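Local structure of 26S proteasome regulatory subunit RPN10 (Schizosaccharomyces pombe, 2X5N) at residues I53-P58 against D77-G82; I138-I143 against H154-A159; S164-S169 against S184-G189. The protein recognises K48-linked polyubiquitin chains and shields them from deubiquitinating enzymes, promoting degradation of tagged proteins by the 26S proteasome. All blocks are in the same frame, centred on the assembly; numbering follows the deposited sequence. Where two conformers were deposited one is given.

Contact 1 lies at the surface, contact 2 in the core, and contact 3 between the two in burial. In contact 1 two loops meet through a salt bridge and a weak backbone hydrogen bond, about 22 Å from contact 2 and 25 Å from contact 3 between centres. Contact 2 is built from apolar side chains and packs helix 151-159 on strand 136-143. Contact 3 sets the loop after helix 177-182 against strand 166-170, the neighbouring strand of the same sheet, again chiefly through carbon. Contacts 2 and 3 touch each other, most closely where D139 OD1 meets H166 ND1 at 2.7 Å, a probable hydrogen bond between the adjoining strands.

Contact 1 (I53-P58 against D77-G82); sequences IGDNSP and DLPVRG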
ATOM      1  N   ILE A  53       2.102  -0.898   8.737  1.00  4.60           N
ATOM      2  CA  ILE A  53       3.528  -1.209   8.777  1.00  5.07           C
ATOM      3  C   ILE A  53       4.269  -0.436   9.851  1.00  5.20           C
ATOM      4  O   ILE A  53       5.459  -0.631  10.030  1.00  7.06           O
ATOM      5  CB  ILE A  53       4.227  -1.063   7.426  1.00  8.36           C
ATOM      6  CG1 ILE A  53       4.259   0.400   6.977  1.00 11.13           C
ATOM      7  CG2 ILE A  53       3.539  -1.911   6.383  1.00 10.13           C
ATOM      8  CD1 ILE A  53       5.237   0.696   5.847  1.00 16.20           C
ATOM      9  N   GLY A  54       3.546   0.361  10.623  1.00  4.39           N
ATOM     10  CA  GLY A  54       4.159   1.184  11.644  1.00  6.08           C
ATOM     11  C   GLY A  54       3.812   0.761  13.045  1.00  5.98           C
ATOM     12  O   GLY A  54       3.507  -0.426  13.321  1.00  6.81           O
ATOM     13  N   ASP A  55       3.935   1.716  13.962  1.00  6.78           N
ATOM     14  CA  ASP A  55       3.794   1.355  15.367  1.00  7.73           C
ATOM     15  C   ASP A  55       4.649   0.175  15.791  1.00  7.03           C
ATOM     16  O   ASP A  55       4.194  -0.667  16.555  1.00  7.69           O
ATOM     17  CB  ASP A  55       2.344   1.415  15.889  1.00  7.96           C
ATOM     18  CG  ASP A  55       2.220   1.373  17.386  1.00  8.33           C
ATOM     19  OD1 ASP A  55       3.169   1.769  18.100  1.00  8.86           O
ATOM     20  OD2 ASP A  55       1.118   0.950  17.817  1.00  9.35           O
ATOM     21  N   ASN A  56       5.840   0.072  15.204  1.00  6.63           N
ATOM     22  CA  ASN A  56       6.765  -0.962  15.628  1.00  8.61           C
ATOM     23  C   ASN A  56       6.611  -2.385  15.146  1.00  7.99           C
ATOM     24  O   ASN A  56       7.481  -3.215  15.330  1.00 11.98           O
ATOM     25  CB  ASN A  56       7.190  -0.856  17.098  1.00  9.79           C
ATOM     26  CG  ASN A  56       7.574   0.534  17.489  1.00  9.40           C
ATOM     27  OD1 ASN A  56       8.507   1.110  16.925  1.00 10.56           O
ATOM     28  ND2 ASN A  56       6.865   1.093  18.473  1.00 13.59           N
ATOM     29  N   SER A  57       5.468  -2.667  14.543  1.00  7.67           N
ATOM     30  CA  SER A  57       5.114  -4.044  14.239  1.00  6.97           C
ATOM     31  C   SER A  57       3.924  -4.058  13.309  1.00  6.79           C
ATOM     32  O   SER A  57       2.830  -3.636  13.688  1.00  7.37           O
ATOM     33  CB  SER A  57       4.764  -4.824  15.515  1.00 10.17           C
ATOM     34  OG  SER A  57       4.526  -6.166  15.153  1.00 13.55           O
ATOM     35  N   PRO A  58       4.117  -4.540  12.089  1.00  5.46           N
ATOM     36  CA  PRO A  58       2.980  -4.686  11.184  1.00  5.92           C
ATOM     37  C   PRO A  58       1.801  -5.484  11.665  1.00  6.19           C
ATOM     38  O   PRO A  58       2.055  -6.547  12.242  1.00  8.39           O
ATOM     39  CB  PRO A  58       3.585  -5.160   9.869  1.00  6.77           C
ATOM     40  CG  PRO A  58       5.031  -4.818   9.965  1.00  8.40           C
ATOM     41  CD  PRO A  58       5.383  -4.888  11.431  1.00  8.87           C
ATOM     42  N   ASP A  77      -9.369   4.391  16.350  1.00 13.77           N
ATOM     43  CA  ASP A  77      -8.503   4.197  17.504  1.00 16.71           C
ATOM     44  C   ASP A  77      -7.070   3.722  17.283  1.00 13.35           C
ATOM     45  O   ASP A  77      -6.389   3.358  18.220  1.00 14.87           O
ATOM     46  CB  ASP A  77      -9.191   3.666  18.791  1.00 22.75           C
ATOM     47  CG  ASP A  77     -10.234   4.614  19.369  1.00 27.26           C
ATOM     48  OD1 ASP A  77     -10.207   5.828  19.085  1.00 25.29           O
ATOM     49  OD2 ASP A  77     -11.079   4.121  20.148  1.00 31.52           O
ATOM     50  N   LEU A  78      -6.668   3.628  16.010  1.00 13.93           N
ATOM     51  CA  LEU A  78      -5.380   3.045  15.664  1.00 11.82           C
ATOM     52  C   LEU A  78      -4.273   3.975  16.123  1.00  9.51           C
ATOM     53  O   LEU A  78      -4.279   5.143  15.787  1.00  9.48           O
ATOM     54  CB  LEU A  78      -5.263   2.842  14.152  1.00 10.32           C
ATOM     55  CG  LEU A  78      -3.989   2.169  13.668  1.00  8.82           C
ATOM     56  CD1 LEU A  78      -3.962   0.703  14.026  1.00 13.25           C
ATOM     57  CD2 LEU A  78      -3.858   2.324  12.170  1.00 10.74           C
ATOM     58  N   PRO A  79      -3.302   3.453  16.883  1.00  7.99           N
ATOM     59  CA  PRO A  79      -2.116   4.267  17.110  1.00  9.12           C
ATOM     60  C   PRO A  79      -1.336   4.743  15.914  1.00  6.40           C
ATOM     61  O   PRO A  79      -1.138   3.900  15.033  1.00  7.66           O
ATOM     62  CB  PRO A  79      -1.331   3.533  18.196  1.00  9.67           C
ATOM     63  CG  PRO A  79      -2.261   2.449  18.682  1.00 11.03           C
ATOM     64  CD  PRO A  79      -3.191   2.147  17.544  1.00 10.12           C
ATOM     65  N   VAL A  80      -0.843   5.972  15.907  1.00  6.68           N
ATOM     66  CA  VAL A  80       0.022   6.478  14.860  1.00  6.63           C
ATOM     67  C   VAL A  80       1.256   6.990  15.601  1.00  6.28           C
ATOM     68  O   VAL A  80       1.206   8.020  16.275  1.00  8.29           O
ATOM     69  CB  VAL A  80      -0.663   7.591  14.040  1.00  6.87           C
ATOM     70  CG1 VAL A  80       0.267   8.045  12.926  1.00  7.20           C
ATOM     71  CG2 VAL A  80      -1.975   7.083  13.434  1.00  8.92           C
ATOM     72  N   ARG A  81       2.337   6.214  15.540  1.00  6.28           N
ATOM     73  CA  ARG A  81       3.504   6.400  16.400  1.00  6.61           C
ATOM     74  C   ARG A  81       4.542   5.338  16.063  1.00  5.40           C
ATOM     75  O   ARG A  81       4.278   4.431  15.282  1.00  5.86           O
ATOM     76  CB  ARG A  81       3.099   6.257  17.879  1.00  6.76           C
ATOM     77  CG  ARG A  81       2.624   4.843  18.214  1.00  6.56           C
ATOM     78  CD  ARG A  81       2.234   4.688  19.677  1.00  6.89           C
ATOM     79  NE  ARG A  81       3.303   5.097  20.586  1.00  6.12           N
ATOM     80  CZ  ARG A  81       4.371   4.365  20.876  1.00  7.53           C
ATOM     81  NH1 ARG A  81       4.545   3.168  20.326  1.00  8.33           N
ATOM     82  NH2 ARG A  81       5.275   4.841  21.725  1.00  8.38           N
ATOM     83  N   GLY A  82       5.718   5.439  16.668  1.00  5.38           N
ATOM     84  CA  GLY A  82       6.703   4.381  16.509  1.00  6.49           C
ATOM     85  C   GLY A  82       7.328   4.251  15.132  1.00  5.60           C
ATOM     86  O   GLY A  82       7.213   5.140  14.290  1.00  6.32           O
TER
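At one edge of the R81 guanidinium, close to its plane, sits the D55 carboxylate: NH1 donates to OD1 at 3.0 Å, with an N-H...O angle of 157°, in a salt bridge. The two flat groups stand nearly upright to one another, their planes 78° apart, so a single oxygen does the gripping rather than both side by side. N56 comes to the same NH1 obliquely with its amide nitrogen, ND2 lying 3.6 Å away, while its OD1 is taken by the backbone N of N83. The other carboxylate oxygen, D55 OD2, rests against the P79 ring, 3.6 Å from CB. With chi1 at -166°, the D55 carboxylate swings away from its own backbone nitrogen and over the aliphatic part of R81, whose CG approaches OD1 to 3.1 Å; the arginine chain then bends at chi3 and brings its head back to the acid. These are loops of the von Willebrand factor A fold: 53-58 makes a type I' turn between antiparallel strands 47-52 and 60-63. The loop 77-82 links two helices. N11, in the loop after strand 3-9, ties into both, its ND2 bonding to P79 O and its OD1 weakly to G54 N. Beneath the salt bridge the backbones meet as well, D55 N giving a weak, strongly bent bond to R81 O at 3.0 Å. Replacing D55 by an alanine would probably leave the R81 guanidinium without its charged mate and free to swing toward solvent, with the P79 ring losing its neighbour. Next along, G82 takes a positive phi and runs its CA within 3.8 Å of N56 OD1; a CB on this residue would collide with N56 ND2.

Contact 2 (I138-I143 against H154-A159); sequences IDIIHI and HFIDAA
I138 and I140 meet F155, I156 and A159 in a buried helix-on-sheet contact built from apolar side chains, part of the beta-alpha-beta crossover from strand 136-143 through helix 151-159 to the parallel neighbour strand 166-170. This is the repeating unit of the Rossmann-like von Willebrand factor A fold. As expected of a crossover, the helix runs back against its strand: the short segments make an angle of 167°, and their axes approach to 9.5 Å. I138 does much of the work. Its CG2 methyl touches A159 CB at 3.9 Å and F155 CE2 at 4.0 Å, while the other branch ends with CD1 near CE2 and CZ, close to the ring plane. F155 reaches down from the helix because its ring lies anti to the backbone nitrogen (chi1 171°), and it crosses both isoleucines at about a right angle. I140 CD1 comes in obliquely to the CD2-CE2 side of the ring; I140 was modelled in two conformers, so its close approach to the ring belongs to one of them and should be read with caution. I140 and I156 lie alongside one another, pointing opposite ways, their CD1 methyls 4.1 Å apart in that conformer. Helix 121-133 closes the flank, with A128 against F155 and M131 against I138, and L167 of the next strand touches both I140 and I156. D139, between the two isoleucines, turns its side chain to the other face of the sheet, where its carboxylate holds R108 in a salt bridge. On the helix side the I156 chain folds down until its CD1 methyl rests 3.7 Å from the backbone oxygen of I138.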
ATOM      1  N   ILE A 138       3.311  -5.156  -6.882  1.00  4.72           N
ATOM      2  CA  ILE A 138       3.349  -4.161  -5.831  1.00  5.05           C
ATOM      3  C   ILE A 138       3.346  -2.755  -6.418  1.00  4.34           C
ATOM      4  O   ILE A 138       4.030  -2.472  -7.411  1.00  4.84           O
ATOM      5  CB  ILE A 138       4.540  -4.379  -4.882  1.00  6.58           C
ATOM      6  CG1 ILE A 138       4.539  -3.326  -3.760  1.00  8.46           C
ATOM      7  CG2 ILE A 138       5.860  -4.421  -5.655  1.00  8.61           C
ATOM      8  CD1 ILE A 138       5.242  -3.750  -2.509  1.00 11.69           C
ATOM      9  N   ASP A 139       2.558  -1.903  -5.784  1.00  4.27           N
ATOM     10  CA  ASP A 139       2.572  -0.467  -5.997  1.00  3.88           C
ATOM     11  C   ASP A 139       2.992   0.197  -4.698  1.00  5.03           C
ATOM     12  O   ASP A 139       2.559  -0.193  -3.618  1.00  5.34           O
ATOM     13  CB  ASP A 139       1.193   0.037  -6.402  1.00  5.22           C
ATOM     14  CG  ASP A 139       0.677  -0.661  -7.608  1.00  5.81           C
ATOM     15  OD1 ASP A 139       1.438  -0.766  -8.593  1.00  6.83           O
ATOM     16  OD2 ASP A 139      -0.489  -1.103  -7.569  1.00  7.35           O
ATOM     17  N   ILE A 140       3.834   1.208  -4.815  0.61  3.48           N
ATOM     18  CA  ILE A 140       4.250   1.983  -3.653  0.61  4.19           C
ATOM     19  C   ILE A 140       3.879   3.433  -3.861  0.61  3.67           C
ATOM     20  O   ILE A 140       4.166   4.004  -4.904  0.61  4.17           O
ATOM     21  CB  ILE A 140       5.755   1.886  -3.419  0.61  5.57           C
ATOM     22  CG1 ILE A 140       6.140   0.442  -3.067  0.61  8.14           C
ATOM     23  CG2 ILE A 140       6.194   2.836  -2.333  0.61  7.77           C
ATOM     24  CD1 ILE A 140       7.636   0.207  -2.972  0.61 12.21           C
ATOM     25  N   ILE A 141       3.235   4.013  -2.854  1.00  4.52           N
ATOM     26  CA  ILE A 141       2.910   5.446  -2.816  1.00  4.03           C
ATOM     27  C   ILE A 141       3.905   6.035  -1.826  1.00  3.95           C
ATOM     28  O   ILE A 141       3.833   5.760  -0.636  1.00  4.36           O
ATOM     29  CB  ILE A 141       1.476   5.683  -2.351  1.00  5.31           C
ATOM     30  CG1 ILE A 141       0.495   5.053  -3.352  1.00  7.20           C
ATOM     31  CG2 ILE A 141       1.226   7.182  -2.198  1.00  6.35           C
ATOM     32  CD1 ILE A 141      -0.905   4.790  -2.799  1.00 10.18           C
ATOM     33  N   HIS A 142       4.854   6.813  -2.344  1.00  4.46           N
ATOM     34  CA  HIS A 142       5.955   7.342  -1.561  1.00  3.95           C
ATOM     35  C   HIS A 142       5.726   8.836  -1.330  1.00  3.49           C
ATOM     36  O   HIS A 142       5.580   9.601  -2.295  1.00  4.36           O
ATOM     37  CB  HIS A 142       7.258   7.101  -2.321  1.00  4.47           C
ATOM     38  CG  HIS A 142       8.485   7.304  -1.489  1.00  7.53           C
ATOM     39  ND1 HIS A 142       9.723   7.525  -2.047  1.00 10.05           N
ATOM     40  CD2 HIS A 142       8.675   7.283  -0.146  1.00  8.73           C
ATOM     41  CE1 HIS A 142      10.623   7.650  -1.084  1.00 11.39           C
ATOM     42  NE2 HIS A 142      10.010   7.508   0.080  1.00 10.40           N
ATOM     43  N   ILE A 143       5.685   9.232  -0.061  1.00  3.63           N
ATOM     44  CA  ILE A 143       5.485  10.626   0.323  1.00  4.00           C
ATOM     45  C   ILE A 143       6.531  11.039   1.353  1.00  5.00           C
ATOM     46  O   ILE A 143       7.185  10.188   1.960  1.00  6.16           O
ATOM     47  CB  ILE A 143       4.051  10.850   0.891  1.00  4.14           C
ATOM     48  CG1 ILE A 143       3.860  10.181   2.238  1.00  4.64           C
ATOM     49  CG2 ILE A 143       3.025  10.454  -0.162  1.00  5.62           C
ATOM     50  CD1 ILE A 143       2.517  10.475   2.849  1.00  8.28           C
ATOM     51  N   HIS A 154      14.586   1.465  -7.761  1.00 19.96           N
ATOM     52  CA  HIS A 154      15.289   0.219  -8.026  1.00 22.98           C
ATOM     53  C   HIS A 154      14.491  -0.995  -7.540  1.00 17.58           C
ATOM     54  O   HIS A 154      14.474  -2.033  -8.183  1.00 15.05           O
ATOM     55  CB  HIS A 154      16.662   0.233  -7.356  1.00 32.85           C
ATOM     56  CG  HIS A 154      17.518   1.392  -7.766  1.00 40.74           C
ATOM     57  ND1 HIS A 154      18.459   1.958  -6.933  1.00 42.74           N
ATOM     58  CD2 HIS A 154      17.563   2.100  -8.920  1.00 47.11           C
ATOM     59  CE1 HIS A 154      19.058   2.955  -7.560  1.00 48.30           C
ATOM     60  NE2 HIS A 154      18.531   3.063  -8.766  1.00 46.97           N
ATOM     61  N   PHE A 155      13.840  -0.855  -6.396  1.00 15.59           N
ATOM     62  CA  PHE A 155      12.973  -1.890  -5.854  1.00 14.33           C
ATOM     63  C   PHE A 155      11.837  -2.220  -6.839  1.00 12.23           C
ATOM     64  O   PHE A 155      11.596  -3.384  -7.182  1.00  9.89           O
ATOM     65  CB  PHE A 155      12.412  -1.404  -4.517  1.00 14.18           C
ATOM     66  CG  PHE A 155      11.320  -2.292  -3.936  1.00  9.95           C
ATOM     67  CD1 PHE A 155      11.618  -3.360  -3.107  1.00 12.08           C
ATOM     68  CD2 PHE A 155       9.994  -2.038  -4.218  1.00 13.42           C
ATOM     69  CE1 PHE A 155      10.625  -4.155  -2.576  1.00 14.01           C
ATOM     70  CE2 PHE A 155       8.991  -2.831  -3.692  1.00 16.67           C
ATOM     71  CZ  PHE A 155       9.301  -3.887  -2.880  1.00 14.36           C
ATOM     72  N   ILE A 156      11.130  -1.193  -7.286  1.00 10.64           N
ATOM     73  CA  ILE A 156      10.022  -1.428  -8.201  1.00  9.63           C
ATOM     74  C   ILE A 156      10.519  -2.048  -9.511  1.00  9.68           C
ATOM     75  O   ILE A 156       9.889  -2.935 -10.056  1.00  8.60           O
ATOM     76  CB  ILE A 156       9.197  -0.138  -8.413  1.00  9.17           C
ATOM     77  CG1 ILE A 156       8.408   0.170  -7.135  1.00 12.96           C
ATOM     78  CG2 ILE A 156       8.222  -0.319  -9.570  1.00 14.95           C
ATOM     79  CD1 ILE A 156       7.255  -0.780  -6.899  1.00 11.90           C
ATOM     80  N   ASP A 157      11.657  -1.587 -10.015  1.00 11.60           N
ATOM     81  CA  ASP A 157      12.201  -2.123 -11.245  1.00 12.66           C
ATOM     82  C   ASP A 157      12.521  -3.605 -11.084  1.00 10.73           C
ATOM     83  O   ASP A 157      12.310  -4.386 -12.002  1.00 12.36           O
ATOM     84  CB  ASP A 157      13.474  -1.370 -11.678  1.00 20.00           C
ATOM     85  CG  ASP A 157      13.190   0.025 -12.174  1.00 24.78           C
ATOM     86  OD1 ASP A 157      12.051   0.273 -12.611  1.00 25.57           O
ATOM     87  OD2 ASP A 157      14.118   0.864 -12.141  1.00 28.46           O
ATOM     88  N   ALA A 158      12.997  -4.000  -9.900  1.00  9.99           N
ATOM     89  CA  ALA A 158      13.356  -5.398  -9.648  1.00 10.83           C
ATOM     90  C   ALA A 158      12.137  -6.304  -9.461  1.00 10.25           C
ATOM     91  O   ALA A 158      12.202  -7.505  -9.735  1.00 12.09           O
ATOM     92  CB  ALA A 158      14.263  -5.503  -8.434  1.00 13.09           C
ATOM     93  N   ALA A 159      11.037  -5.737  -8.976  1.00  8.74           N
ATOM     94  CA  ALA A 159       9.812  -6.499  -8.725  1.00  9.32           C
ATOM     95  C   ALA A 159       8.993  -6.635 -10.003  1.00  7.96           C
ATOM     96  O   ALA A 159       8.163  -7.550 -10.124  1.00  8.21           O
ATOM     97  CB  ALA A 159       8.969  -5.807  -7.651  1.00 11.22           C
TER

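Contact 3 (S164-S169 against S184-G189); sequences SCHLVS and SPIGQG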
ATOM      1  N   SER A 164       3.398  -4.398 -14.191  1.00  8.11           N
ATOM      2  CA  SER A 164       2.382  -4.589 -13.177  1.00  8.70           C
ATOM      3  C   SER A 164       2.619  -3.777 -11.925  1.00  5.99           C
ATOM      4  O   SER A 164       1.719  -3.673 -11.110  1.00  7.87           O
ATOM      5  CB  SER A 164       2.333  -6.072 -12.816  1.00 12.81           C
ATOM      6  OG  SER A 164       3.567  -6.480 -12.241  1.00 13.16           O
ATOM      7  N   CYS A 165       3.837  -3.274 -11.761  1.00  5.74           N
ATOM      8  CA  CYS A 165       4.254  -2.621 -10.532  1.00  4.95           C
ATOM      9  C   CYS A 165       4.518  -1.138 -10.767  1.00  6.25           C
ATOM     10  O   CYS A 165       5.007  -0.759 -11.826  1.00  7.17           O
ATOM     11  CB  CYS A 165       5.540  -3.258 -10.004  1.00  5.82           C
ATOM     12  SG  CYS A 165       5.388  -5.026  -9.574  1.00  6.25           S
ATOM     13  N   HIS A 166       4.245  -0.305  -9.763  1.00  5.26           N
ATOM     14  CA  HIS A 166       4.334   1.149  -9.910  1.00  6.43           C
ATOM     15  C   HIS A 166       4.894   1.813  -8.676  1.00  5.69           C
ATOM     16  O   HIS A 166       4.587   1.412  -7.560  1.00  7.56           O
ATOM     17  CB  HIS A 166       2.952   1.773 -10.198  1.00  6.39           C
ATOM     18  CG  HIS A 166       2.257   1.119 -11.336  1.00  7.64           C
ATOM     19  ND1 HIS A 166       1.532  -0.043 -11.200  1.00  9.54           N
ATOM     20  CD2 HIS A 166       2.221   1.436 -12.648  1.00 11.18           C
ATOM     21  CE1 HIS A 166       1.073  -0.412 -12.382  1.00 11.84           C
ATOM     22  NE2 HIS A 166       1.470   0.474 -13.279  1.00 13.72           N
ATOM     23  N   LEU A 167       5.703   2.831  -8.912  1.00  6.06           N
ATOM     24  CA  LEU A 167       6.134   3.750  -7.874  1.00  5.12           C
ATOM     25  C   LEU A 167       5.496   5.098  -8.162  1.00  4.59           C
ATOM     26  O   LEU A 167       5.726   5.693  -9.228  1.00  5.34           O
ATOM     27  CB  LEU A 167       7.649   3.874  -7.868  1.00  6.86           C
ATOM     28  CG  LEU A 167       8.196   4.889  -6.868  1.00  7.87           C
ATOM     29  CD1 LEU A 167       7.837   4.549  -5.443  1.00  8.62           C
ATOM     30  CD2 LEU A 167       9.701   4.977  -7.029  1.00 10.13           C
ATOM     31  N   VAL A 168       4.689   5.565  -7.220  1.00  4.64           N
ATOM     32  CA  VAL A 168       4.002   6.848  -7.324  1.00  4.25           C
ATOM     33  C   VAL A 168       4.607   7.708  -6.206  1.00  4.57           C
ATOM     34  O   VAL A 168       4.393   7.450  -5.015  1.00  6.46           O
ATOM     35  CB  VAL A 168       2.481   6.703  -7.153  1.00  5.98           C
ATOM     36  CG1 VAL A 168       1.782   8.072  -7.142  1.00  7.81           C
ATOM     37  CG2 VAL A 168       1.912   5.773  -8.241  1.00  7.26           C
ATOM     38  N   SER A 169       5.336   8.755  -6.582  0.89  4.98           N
ATOM     39  CA  SER A 169       6.078   9.573  -5.628  0.89  4.92           C
ATOM     40  C   SER A 169       5.452  10.951  -5.644  0.89  3.78           C
ATOM     41  O   SER A 169       5.431  11.587  -6.691  0.89  6.60           O
ATOM     42  CB  SER A 169       7.542   9.664  -6.064  0.89  7.94           C
ATOM     43  OG  SER A 169       8.135   8.391  -6.132  0.89 10.79           O
ATOM     44  N   SER A 184      -2.762   9.299 -10.929  1.00  7.18           N
ATOM     45  CA  SER A 184      -1.573   8.505 -11.254  1.00  6.07           C
ATOM     46  C   SER A 184      -1.963   7.225 -11.963  1.00  6.66           C
ATOM     47  O   SER A 184      -3.145   6.913 -12.075  1.00  7.49           O
ATOM     48  CB  SER A 184      -0.799   8.152  -9.979  1.00  6.87           C
ATOM     49  OG  SER A 184      -1.365   7.043  -9.278  1.00  5.65           O
ATOM     50  N   PRO A 185      -0.965   6.430 -12.384  1.00  5.77           N
ATOM     51  CA  PRO A 185      -1.277   5.131 -12.979  1.00  7.09           C
ATOM     52  C   PRO A 185      -2.126   4.152 -12.203  1.00  7.35           C
ATOM     53  O   PRO A 185      -2.737   3.249 -12.756  1.00  8.64           O
ATOM     54  CB  PRO A 185       0.075   4.585 -13.485  1.00  8.32           C
ATOM     55  CG  PRO A 185       0.948   5.778 -13.589  1.00  9.08           C
ATOM     56  CD  PRO A 185       0.475   6.725 -12.477  1.00  6.25           C
ATOM     57  N   ILE A 186      -2.084   4.307 -10.883  1.00  6.66           N
ATOM     58  CA  ILE A 186      -2.837   3.409 -10.022  1.00  6.33           C
ATOM     59  C   ILE A 186      -4.183   3.967  -9.597  1.00  7.20           C
ATOM     60  O   ILE A 186      -4.879   3.361  -8.806  1.00  8.34           O
ATOM     61  CB  ILE A 186      -2.010   2.943  -8.795  1.00  6.74           C
ATOM     62  CG1 ILE A 186      -1.791   4.066  -7.780  1.00  6.81           C
ATOM     63  CG2 ILE A 186      -0.671   2.379  -9.260  1.00  9.41           C
ATOM     64  CD1 ILE A 186      -1.053   3.628  -6.512  1.00  8.61           C
ATOM     65  N   GLY A 187      -4.567   5.113 -10.147  1.00  6.62           N
ATOM     66  CA  GLY A 187      -5.838   5.704  -9.816  1.00  6.56           C
ATOM     67  C   GLY A 187      -7.022   5.020 -10.484  1.00  6.41           C
ATOM     68  O   GLY A 187      -6.897   4.044 -11.205  1.00  7.07           O
ATOM     69  N   GLN A 188      -8.205   5.561 -10.242  0.50  9.24           N
ATOM     70  CA  GLN A 188      -9.425   4.913 -10.695  0.50  9.76           C
ATOM     71  C   GLN A 188      -9.647   5.003 -12.195  0.50 10.71           C
ATOM     72  O   GLN A 188     -10.190   4.077 -12.788  0.50 11.86           O
ATOM     73  CB  GLN A 188     -10.622   5.497  -9.968  0.50 10.31           C
ATOM     74  CG  GLN A 188     -10.614   5.187  -8.488  0.50 16.18           C
ATOM     75  CD  GLN A 188     -11.760   5.845  -7.755  0.50 18.63           C
ATOM     76  OE1 GLN A 188     -11.667   7.002  -7.338  0.50 20.62           O
ATOM     77  NE2 GLN A 188     -12.854   5.112  -7.599  0.50 19.11           N
ATOM     78  N   GLY A 189      -9.232   6.107 -12.803  1.00 10.18           N
ATOM     79  CA  GLY A 189      -9.541   6.357 -14.202  1.00 11.52           C
ATOM     80  C   GLY A 189     -11.001   6.768 -14.315  1.00 12.38           C
ATOM     81  O   GLY A 189     -11.580   7.341 -13.365  1.00 14.97           O
TER
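With chi1 at 71°, CG1 of I186 sits between its backbone N and carbonyl carbon, which puts CG2 anti to the carbonyl carbon and facing H166, whose ring is swung beside its backbone nitrogen (chi1 -52°). CG2 therefore lies 3.8 Å from H166 CB and about as far from CG and ND1, approaching the ring obliquely. The other branch of I186 extends to CD1, 4.0 Å from V168 CG2. P185 adds CB at 3.9 Å from H166 CD2, crossing the ring at a slant. Both V168 methyls rest on S184, CG1 near CB and CG2 3.7 Å from OG. The polar ends are held elsewhere: H166 ND1 bonds to D139 OD1 on the adjacent strand, and S184 OG bonds to V181 O, near the end of helix 177-182. I186 also lies against I35 of helix 24-42 and I141 of strand 136-143, so it touches both helix and sheet. S184 OG accepts from I186 N at 3.3 Å, an ST turn set inside the type I turn S184-G187, which follows the last helix of this von Willebrand factor A fold and packs on its edge strand.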